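Local coordinates for KLLA0E08119p (Kluyveromyces lactis, PDB 3VA7), which carries the biotin-dependent urea carboxylase part of a larger enzyme, probably using ATP and bicarbonate to turn urea into urea-1-carboxylate, at residues 680-685 and 705-710; 363-368 and 415-420; 870-875 and 906-911. One frame throughout, in Å; residues are numbered along the deposited sequence.

Contact 1. Residues 680-685 and 705-710; sequences EEYIEQ and IGPKPK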
loop_
_atom_site.group_PDB
_atom_site.type_symbol
_atom_site.label_atom_id
_atom_site.label_comp_id
_atom_site.label_asym_id
_atom_site.label_seq_id
_atom_site.Cartn_x
_atom_site.Cartn_y
_atom_site.Cartn_z
ATOM N N GLU A 680 -43.943 6.709 -2.672
ATOM C CA GLU A 680 -44.179 8.113 -2.269
ATOM C C GLU A 680 -43.974 8.374 -0.791
ATOM O O GLU A 680 -43.131 9.184 -0.436
ATOM C CB GLU A 680 -45.604 8.555 -2.623
ATOM C CG GLU A 680 -45.771 9.384 -3.913
ATOM C CD GLU A 680 -45.162 10.756 -3.762
ATOM O OE1 GLU A 680 -44.353 11.192 -4.646
ATOM O OE2 GLU A 680 -45.487 11.371 -2.710
ATOM N N GLU A 681 -44.742 7.706 0.078
ATOM C CA GLU A 681 -44.653 8.021 1.518
ATOM C C GLU A 681 -43.270 7.754 2.079
ATOM O O GLU A 681 -42.765 8.527 2.921
ATOM C CB GLU A 681 -45.768 7.409 2.390
ATOM C CG GLU A 681 -46.091 5.945 2.196
ATOM C CD GLU A 681 -46.831 5.345 3.417
ATOM O OE1 GLU A 681 -47.551 4.327 3.222
ATOM O OE2 GLU A 681 -46.706 5.884 4.569
ATOM N N TYR A 682 -42.628 6.694 1.591
ATOM C CA TYR A 682 -41.281 6.431 2.070
ATOM C C TYR A 682 -40.275 7.558 1.735
ATOM O O TYR A 682 -39.451 7.937 2.598
ATOM C CB TYR A 682 -40.749 5.027 1.746
ATOM C CG TYR A 682 -39.455 4.859 2.467
ATOM C CD1 TYR A 682 -39.429 4.708 3.855
ATOM C CD2 TYR A 682 -38.241 4.966 1.783
ATOM C CE1 TYR A 682 -38.236 4.616 4.545
ATOM C CE2 TYR A 682 -37.017 4.881 2.475
ATOM C CZ TYR A 682 -37.027 4.703 3.858
ATOM O OH TYR A 682 -35.824 4.612 4.520
ATOM N N ILE A 683 -40.364 8.101 0.513
ATOM C CA ILE A 683 -39.632 9.334 0.161
ATOM C C ILE A 683 -39.907 10.514 1.122
ATOM O O ILE A 683 -38.973 11.214 1.572
ATOM C CB ILE A 683 -39.931 9.790 -1.279
ATOM C CG1 ILE A 683 -39.746 8.614 -2.260
ATOM C CG2 ILE A 683 -39.081 10.998 -1.607
ATOM C CD1 ILE A 683 -39.966 8.971 -3.782
ATOM N N GLU A 684 -41.183 10.741 1.429
ATOM C CA GLU A 684 -41.543 11.697 2.474
ATOM C C GLU A 684 -40.876 11.325 3.783
ATOM O O GLU A 684 -40.140 12.155 4.337
ATOM C CB GLU A 684 -43.054 11.788 2.712
ATOM C CG GLU A 684 -43.918 11.605 1.479
ATOM C CD GLU A 684 -45.376 11.982 1.753
ATOM O OE1 GLU A 684 -45.645 12.447 2.900
ATOM O OE2 GLU A 684 -46.232 11.827 0.829
ATOM N N GLN A 685 -41.110 10.100 4.277
ATOM C CA GLN A 685 -40.539 9.730 5.576
ATOM C C GLN A 685 -39.042 9.900 5.551
ATOM O O GLN A 685 -38.476 10.278 6.575
ATOM C CB GLN A 685 -40.750 8.279 5.958
ATOM C CG GLN A 685 -42.111 7.686 5.790
ATOM C CD GLN A 685 -42.117 6.281 6.344
ATOM O OE1 GLN A 685 -41.476 6.016 7.382
ATOM N NE2 GLN A 685 -42.828 5.372 5.673
ATOM N N ILE A 705 -29.313 4.504 11.070
ATOM C CA ILE A 705 -30.445 3.766 11.587
ATOM C C ILE A 705 -31.672 4.674 11.447
ATOM O O ILE A 705 -31.653 5.825 11.897
ATOM C CB ILE A 705 -30.248 3.373 13.094
ATOM C CG1 ILE A 705 -28.916 2.601 13.303
ATOM C CG2 ILE A 705 -31.429 2.498 13.560
ATOM C CD1 ILE A 705 -28.200 2.818 14.672
ATOM N N GLY A 706 -32.726 4.156 10.827
ATOM C CA GLY A 706 -33.995 4.847 10.794
ATOM C C GLY A 706 -35.079 4.054 10.100
ATOM O O GLY A 706 -35.054 2.814 10.068
ATOM N N PRO A 707 -36.040 4.748 9.514
ATOM C CA PRO A 707 -37.247 4.046 9.038
ATOM C C PRO A 707 -36.938 3.107 7.900
ATOM O O PRO A 707 -36.094 3.404 7.084
ATOM C CB PRO A 707 -38.148 5.177 8.544
ATOM C CG PRO A 707 -37.165 6.364 8.213
ATOM C CD PRO A 707 -35.908 6.138 9.025
ATOM N N LYS A 708 -37.661 2.004 7.829
ATOM C CA LYS A 708 -37.408 0.958 6.860
ATOM C C LYS A 708 -38.105 1.283 5.574
ATOM O O LYS A 708 -39.148 1.836 5.610
ATOM C CB LYS A 708 -37.865 -0.398 7.425
ATOM C CG LYS A 708 -37.146 -0.787 8.733
ATOM C CD LYS A 708 -35.577 -0.698 8.655
ATOM C CE LYS A 708 -34.911 -0.744 10.042
ATOM N NZ LYS A 708 -35.435 -1.872 10.928
ATOM N N PRO A 709 -37.528 0.942 4.418
ATOM C CA PRO A 709 -38.148 1.355 3.120
ATOM C C PRO A 709 -39.403 0.627 2.691
ATOM O O PRO A 709 -39.609 -0.542 3.041
ATOM C CB PRO A 709 -37.045 1.086 2.073
ATOM C CG PRO A 709 -35.780 0.943 2.864
ATOM C CD PRO A 709 -36.174 0.399 4.232
ATOM N N LYS A 710 -40.226 1.318 1.917
ATOM C CA LYS A 710 -41.334 0.663 1.291
ATOM C C LYS A 710 -41.037 0.718 -0.180
ATOM O O LYS A 710 -40.870 1.792 -0.763
ATOM C CB LYS A 710 -42.675 1.336 1.642
ATOM C CG LYS A 710 -42.835 1.773 3.093
ATOM C CD LYS A 710 -44.104 2.559 3.264
ATOM C CE LYS A 710 -44.817 2.165 4.547
ATOM N NZ LYS A 710 -44.298 2.890 5.695
#
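The phenol of Tyr-682 donates to the carbonyl of Pro-707, OH to O 2.8 Å. The hydroxyl does not approach on a lone pair: it sits above the carbonyl plane, 39° out of it. The tyrosine gets there because its CG lies anti to the backbone N (chi1 -172°), which carries the ring off helix 680-688 and over the loop that follows strand 701-705. Pro-709 then covers one face of the ring, its CA 3.4 Å from the centroid and almost on the ring normal, a CH-pi contact. Alongside, Pro-709 CB lies 3.8 Å from Tyr-682 CE2, and on the other flank Pro-707 CB is 4.0 Å from Tyr-682 CE1. Nearer the surface, Lys-710 runs past Glu-681, its CE 3.7 Å from Glu-681 OE1. The charges come less close, with Lys-710 NZ 4.0 Å from Glu-681 OE2, longer than a salt bridge. Trp-691 and Phe-738, from two strands of the sheet in the carboxyltransferase A and B region, also touch the tyrosine. A directional bond at the ring's end and a CH group over its face should restrict both its swing and its rotation, while the charge pair at the surface probably adds only a weak, solvent-screened attraction.

Contact 2. Residues 363-368 and 415-420; sequences SIEARL and KIIVHG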
loop_
_atom_site.group_PDB
_atom_site.type_symbol
_atom_site.label_atom_id
_atom_site.label_comp_id
_atom_site.label_asym_id
_atom_site.label_seq_id
_atom_site.Cartn_x
_atom_site.Cartn_y
_atom_site.Cartn_z
ATOM N N SER A 363 37.076 7.935 -5.457
ATOM C CA SER A 363 35.818 7.246 -5.484
ATOM C C SER A 363 35.341 7.009 -4.093
ATOM O O SER A 363 36.142 6.767 -3.203
ATOM C CB SER A 363 35.917 5.932 -6.267
ATOM O OG SER A 363 34.779 5.136 -6.082
ATOM N N ILE A 364 34.025 7.142 -3.909
ATOM C CA ILE A 364 33.418 6.967 -2.604
ATOM C C ILE A 364 32.091 6.196 -2.608
ATOM O O ILE A 364 31.355 6.176 -3.599
ATOM C CB ILE A 364 33.420 8.268 -1.706
ATOM C CG1 ILE A 364 32.133 8.344 -0.936
ATOM C CG2 ILE A 364 33.870 9.665 -2.407
ATOM C CD1 ILE A 364 32.363 7.975 0.484
ATOM N N GLU A 365 31.843 5.511 -1.501
ATOM C CA GLU A 365 30.757 4.551 -1.369
ATOM C C GLU A 365 29.971 4.888 -0.106
ATOM O O GLU A 365 30.569 5.169 0.923
ATOM C CB GLU A 365 31.294 3.113 -1.247
ATOM C CG GLU A 365 30.212 2.128 -0.889
ATOM C CD GLU A 365 30.672 0.683 -0.857
ATOM O OE1 GLU A 365 30.433 -0.030 -1.857
ATOM O OE2 GLU A 365 31.238 0.246 0.167
ATOM N N ALA A 366 28.646 4.857 -0.191
ATOM C CA ALA A 366 27.785 5.005 0.978
ATOM C C ALA A 366 26.915 3.755 1.069
ATOM O O ALA A 366 26.452 3.204 0.046
ATOM C CB ALA A 366 26.898 6.282 0.855
ATOM N N ARG A 367 26.685 3.292 2.285
ATOM C CA ARG A 367 25.938 2.063 2.442
ATOM C C ARG A 367 24.497 2.343 2.859
ATOM O O ARG A 367 24.240 2.731 4.012
ATOM C CB ARG A 367 26.610 1.219 3.510
ATOM C CG ARG A 367 28.090 0.951 3.338
ATOM C CD ARG A 367 28.407 -0.348 4.116
ATOM N NE ARG A 367 29.807 -0.742 4.082
ATOM C CZ ARG A 367 30.297 -1.755 4.791
ATOM N NH1 ARG A 367 29.503 -2.469 5.574
ATOM N NH2 ARG A 367 31.579 -2.052 4.730
ATOM N N LEU A 368 23.561 2.138 1.941
ATOM C CA LEU A 368 22.142 2.276 2.252
ATOM C C LEU A 368 21.623 1.060 2.977
ATOM O O LEU A 368 21.577 -0.029 2.402
ATOM C CB LEU A 368 21.305 2.502 0.987
ATOM C CG LEU A 368 19.824 2.956 1.143
ATOM C CD1 LEU A 368 19.701 4.460 1.458
ATOM C CD2 LEU A 368 18.992 2.607 -0.117
ATOM N N LYS A 415 24.529 -0.225 -2.276
ATOM C CA LYS A 415 25.766 0.463 -2.046
ATOM C C LYS A 415 25.840 1.417 -3.216
ATOM O O LYS A 415 25.706 1.007 -4.391
ATOM C CB LYS A 415 26.935 -0.490 -2.034
ATOM C CG LYS A 415 26.926 -1.375 -0.849
ATOM C CD LYS A 415 28.207 -2.193 -0.777
ATOM C CE LYS A 415 28.251 -3.259 -1.856
ATOM N NZ LYS A 415 29.584 -3.828 -2.054
ATOM N N ILE A 416 25.988 2.692 -2.873
ATOM C CA ILE A 416 25.947 3.772 -3.822
ATOM C C ILE A 416 27.364 4.273 -4.020
ATOM O O ILE A 416 27.968 4.799 -3.090
ATOM C CB ILE A 416 24.993 4.869 -3.318
ATOM C CG1 ILE A 416 23.580 4.290 -3.304
ATOM C CG2 ILE A 416 25.006 6.085 -4.236
ATOM C CD1 ILE A 416 22.778 4.693 -2.125
ATOM N N ILE A 417 27.875 4.060 -5.221
ATOM C CA ILE A 417 29.271 4.321 -5.562
ATOM C C ILE A 417 29.505 5.350 -6.723
ATOM O O ILE A 417 29.048 5.193 -7.884
ATOM C CB ILE A 417 29.972 3.007 -5.881
ATOM C CG1 ILE A 417 29.662 2.016 -4.753
ATOM C CG2 ILE A 417 31.475 3.184 -6.105
ATOM C CD1 ILE A 417 29.295 0.635 -5.300
ATOM N N VAL A 418 30.312 6.339 -6.385
ATOM C CA VAL A 418 30.538 7.503 -7.204
ATOM C C VAL A 418 32.061 7.645 -7.547
ATOM O O VAL A 418 32.917 7.269 -6.735
ATOM C CB VAL A 418 29.967 8.663 -6.382
ATOM C CG1 VAL A 418 30.973 9.716 -6.062
ATOM C CG2 VAL A 418 28.704 9.153 -7.003
ATOM N N HIS A 419 32.384 8.127 -8.745
ATOM C CA HIS A 419 33.784 8.183 -9.260
ATOM C C HIS A 419 33.985 9.583 -9.754
ATOM O O HIS A 419 33.345 9.995 -10.746
ATOM C CB HIS A 419 34.010 7.268 -10.471
ATOM C CG HIS A 419 35.456 7.130 -10.859
ATOM N ND1 HIS A 419 35.869 6.649 -12.097
ATOM C CD2 HIS A 419 36.591 7.410 -10.161
ATOM C CE1 HIS A 419 37.193 6.631 -12.131
ATOM N NE2 HIS A 419 37.652 7.097 -10.974
ATOM N N GLY A 420 34.838 10.327 -9.064
ATOM C CA GLY A 420 35.133 11.697 -9.461
ATOM C C GLY A 420 36.598 11.911 -9.802
ATOM O O GLY A 420 37.454 11.042 -9.527
#
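Glu-365 runs out alongside Ile-417, its non-hydrogen-bonded partner on the adjacent antiparallel strand. Its CB lies 4.0 Å from Ile-417 CG1, and CG keeps to the same branch. With chi1 at 171° and an extended chain beyond, the carboxylate is carried on to Lys-415, where Glu-365 CD is 3.8 Å from Lys-415 CD. At the tip, Glu-365 OE1 rests against that methylene (Lys-415 CD, 3.3 Å) and makes a long salt bridge to Lys-415 NZ at 3.9 Å; the ammonium's stronger partner is Val-324 O. The other oxygen, OE2, comes close to a second acid, Glu-268.

Between the backbones, Ile-364 pairs with Val-418 and Ala-366 with Ile-416, each through two N-H...O bonds. Val-418 O is gripped twice, by Ile-364 N at 3.0 Å and by Ser-363 OG at 2.9 Å, from opposite faces of its carbonyl plane.

This is sheet core of the biotin carboxylase region. Strand 264-270 flanks 362-372 on its other edge; helix 326-333 packs on the side of Ser-363, Glu-365 and Ile-417, and helix 423-435 covers the side bearing Ile-364, Ile-416 and Val-418.

Contact 3. Residues 870-875 and 906-911; sequences HQVERH and KCLIAY
His-875 and Tyr-911 lie ring on ring, and this overlap is the close-packed part of the contact; Tyr-911 alone contributes nearly half of the surface buried between the two segments. The stack is face to face but offset, with centroids 4.1 Å apart and planes 25° from parallel. Tyr-911 CE2 sits over the middle of the imidazole, so the CD2-CE2 side of the phenol overlaps the histidine while its hydroxyl end reaches back to His-875 CB. The side chains run past each other in opposite directions. In both, CG stands anti to the carbonyl carbon (chi1 -55° for Tyr-911), which turns each ring off its helix toward the other. On its opposite face the phenol has the carbonyl of Cys-907, one turn earlier in its own helix. Polar ends are tied off nearby: His-875 NE2 bonds to Glu-914 OE1, and Tyr-911 OH to Thr-877 OG1.

The arrangement is a helix crossing in the C and D region of the carboxyltransferase domain. Helices 859-875 and 901-912 each follow a strand pair of one antiparallel sheet, and the axes of the two segments come no nearer than 10.5 Å, at 111°, a gap filled mainly by the two rings.

Away from the stack the fit slackens. Val-872 CG2 reaches Tyr-911 CD1 at 3.9 Å, the two side chains crossing at about a right angle, but is 4.3 Å from Leu-908 CD2; on the sheet side, Val-872 continues onto Ile-880 and Met-883, and Leu-908 onto Tyr-840. The side chain of Gln-871 meets Tyr-911 near the backbone, CB 4.1 Å from Tyr-911 CB and CG 4.0 Å from Tyr-911 O. Solvent lies toward the exposed Glu-873 and Arg-874, and even the stacked His-875 is partly exposed.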
loop_
_atom_site.group_PDB
_atom_site.type_symbol
_atom_site.label_atom_id
_atom_site.label_comp_id
_atom_site.label_asym_id
_atom_site.label_seq_id
_atom_site.Cartn_x
_atom_site.Cartn_y
_atom_site.Cartn_z
ATOM N N HIS A 870 -17.364 7.902 -26.344
ATOM C CA HIS A 870 -16.602 8.257 -27.523
ATOM C C HIS A 870 -17.118 9.580 -28.125
ATOM O O HIS A 870 -16.334 10.394 -28.577
ATOM C CB HIS A 870 -16.622 7.109 -28.522
ATOM C CG HIS A 870 -16.131 7.476 -29.880
ATOM N ND1 HIS A 870 -14.787 7.532 -30.200
ATOM C CD2 HIS A 870 -16.804 7.796 -31.020
ATOM C CE1 HIS A 870 -14.652 7.871 -31.473
ATOM N NE2 HIS A 870 -15.862 8.029 -31.995
ATOM N N GLN A 871 -18.419 9.818 -28.084
ATOM C CA GLN A 871 -18.984 11.025 -28.576
ATOM C C GLN A 871 -18.603 12.244 -27.771
ATOM O O GLN A 871 -18.518 13.359 -28.329
ATOM C CB GLN A 871 -20.502 10.924 -28.575
ATOM C CG GLN A 871 -21.087 10.217 -29.764
ATOM C CD GLN A 871 -20.501 10.711 -31.082
ATOM O OE1 GLN A 871 -20.435 9.942 -32.032
ATOM N NE2 GLN A 871 -20.035 11.982 -31.137
ATOM N N VAL A 872 -18.418 12.077 -26.469
ATOM C CA VAL A 872 -17.938 13.166 -25.652
ATOM C C VAL A 872 -16.463 13.433 -25.981
ATOM O O VAL A 872 -16.026 14.581 -25.972
ATOM C CB VAL A 872 -18.189 12.888 -24.157
ATOM C CG1 VAL A 872 -17.585 13.946 -23.255
ATOM C CG2 VAL A 872 -19.684 12.766 -23.885
ATOM N N GLU A 873 -15.677 12.418 -26.305
ATOM C CA GLU A 873 -14.267 12.690 -26.584
ATOM C C GLU A 873 -14.105 13.440 -27.891
ATOM O O GLU A 873 -13.234 14.295 -28.043
ATOM C CB GLU A 873 -13.407 11.419 -26.589
ATOM C CG GLU A 873 -13.140 10.799 -25.184
ATOM C CD GLU A 873 -12.505 9.397 -25.302
ATOM O OE1 GLU A 873 -13.248 8.392 -25.563
ATOM O OE2 GLU A 873 -11.258 9.288 -25.141
ATOM N N ARG A 874 -14.955 13.089 -28.839
ATOM C CA ARG A 874 -14.985 13.633 -30.157
ATOM C C ARG A 874 -15.380 15.119 -30.121
ATOM O O ARG A 874 -14.794 15.924 -30.822
ATOM C CB ARG A 874 -16.043 12.871 -30.888
ATOM C CG ARG A 874 -15.845 12.702 -32.388
ATOM C CD ARG A 874 -17.116 12.074 -32.956
ATOM N NE ARG A 874 -17.354 12.612 -34.268
ATOM C CZ ARG A 874 -18.456 13.256 -34.654
ATOM N NH1 ARG A 874 -19.534 13.447 -33.849
ATOM N NH2 ARG A 874 -18.478 13.682 -35.902
ATOM N N HIS A 875 -16.375 15.486 -29.322
ATOM C CA HIS A 875 -16.716 16.887 -29.192
ATOM C C HIS A 875 -15.776 17.586 -28.253
ATOM O O HIS A 875 -15.843 18.790 -28.118
ATOM C CB HIS A 875 -18.119 17.052 -28.655
ATOM C CG HIS A 875 -19.149 16.639 -29.636
ATOM N ND1 HIS A 875 -19.808 17.544 -30.445
ATOM C CD2 HIS A 875 -19.599 15.416 -29.980
ATOM C CE1 HIS A 875 -20.636 16.883 -31.229
ATOM N NE2 HIS A 875 -20.550 15.597 -30.951
ATOM N N LYS A 906 -28.462 18.904 -21.996
ATOM C CA LYS A 906 -28.676 19.110 -23.417
ATOM C C LYS A 906 -27.498 18.595 -24.301
ATOM O O LYS A 906 -27.750 17.975 -25.313
ATOM C CB LYS A 906 -29.007 20.576 -23.710
ATOM C CG LYS A 906 -30.218 21.143 -22.968
ATOM C CD LYS A 906 -30.382 22.625 -23.271
ATOM C CE LYS A 906 -31.409 23.347 -22.414
ATOM N NZ LYS A 906 -31.032 24.823 -22.332
ATOM N N CYS A 907 -26.230 18.805 -23.966
ATOM C CA CYS A 907 -25.261 18.237 -24.886
ATOM C C CYS A 907 -25.451 16.713 -24.968
ATOM O O CYS A 907 -25.342 16.109 -26.088
ATOM C CB CYS A 907 -23.821 18.565 -24.525
ATOM S SG CYS A 907 -23.450 20.314 -24.459
ATOM N N LEU A 908 -25.743 16.110 -23.804
ATOM C CA LEU A 908 -25.837 14.683 -23.710
ATOM C C LEU A 908 -27.018 14.167 -24.519
ATOM O O LEU A 908 -26.846 13.206 -25.300
ATOM C CB LEU A 908 -25.874 14.185 -22.253
ATOM C CG LEU A 908 -24.626 14.417 -21.405
ATOM C CD1 LEU A 908 -24.828 14.001 -19.987
ATOM C CD2 LEU A 908 -23.410 13.733 -22.006
ATOM N N ILE A 909 -28.200 14.778 -24.343
ATOM C CA ILE A 909 -29.370 14.388 -25.118
ATOM C C ILE A 909 -28.987 14.460 -26.589
ATOM O O ILE A 909 -29.439 13.655 -27.396
ATOM C CB ILE A 909 -30.503 15.407 -25.024
ATOM C CG1 ILE A 909 -30.976 15.675 -23.578
ATOM C CG2 ILE A 909 -31.624 15.081 -26.056
ATOM C CD1 ILE A 909 -31.427 14.559 -22.891
ATOM N N ALA A 910 -28.138 15.423 -26.937
ATOM C CA ALA A 910 -27.862 15.683 -28.321
ATOM C C ALA A 910 -26.799 14.771 -28.867
ATOM O O ALA A 910 -26.991 14.194 -29.959
ATOM C CB ALA A 910 -27.513 17.145 -28.547
ATOM N N TYR A 911 -25.686 14.613 -28.139
ATOM C CA TYR A 911 -24.679 13.642 -28.593
ATOM C C TYR A 911 -25.337 12.247 -28.666
ATOM O O TYR A 911 -24.871 11.369 -29.418
ATOM C CB TYR A 911 -23.491 13.523 -27.643
ATOM C CG TYR A 911 -22.732 14.783 -27.289
ATOM C CD1 TYR A 911 -22.079 14.869 -26.056
ATOM C CD2 TYR A 911 -22.634 15.871 -28.185
ATOM C CE1 TYR A 911 -21.393 15.949 -25.717
ATOM C CE2 TYR A 911 -21.944 16.981 -27.840
ATOM C CZ TYR A 911 -21.320 17.026 -26.589
ATOM O OH TYR A 911 -20.637 18.144 -26.179
#

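Contact 2 stands apart: it belongs to the biotin carboxylase region, about 49 Å from contact 1 and 40 Å from contact 3 between nearest atoms, and it is buried sheet, held chiefly by paired backbone bonds. Contacts 1 and 3 lie in separate parts of the carboxyltransferase, their nearest atoms about 22 Å apart, and both depend on one tyrosine reaching from a helix. Their chemistry differs with their place: contact 1, at the surface, joins helix to loop by a hydrogen bond plus CH-pi packing, whereas contact 3, largely buried, joins helix to helix by ring stacking and apolar contacts. No two contacts share a helix or strand.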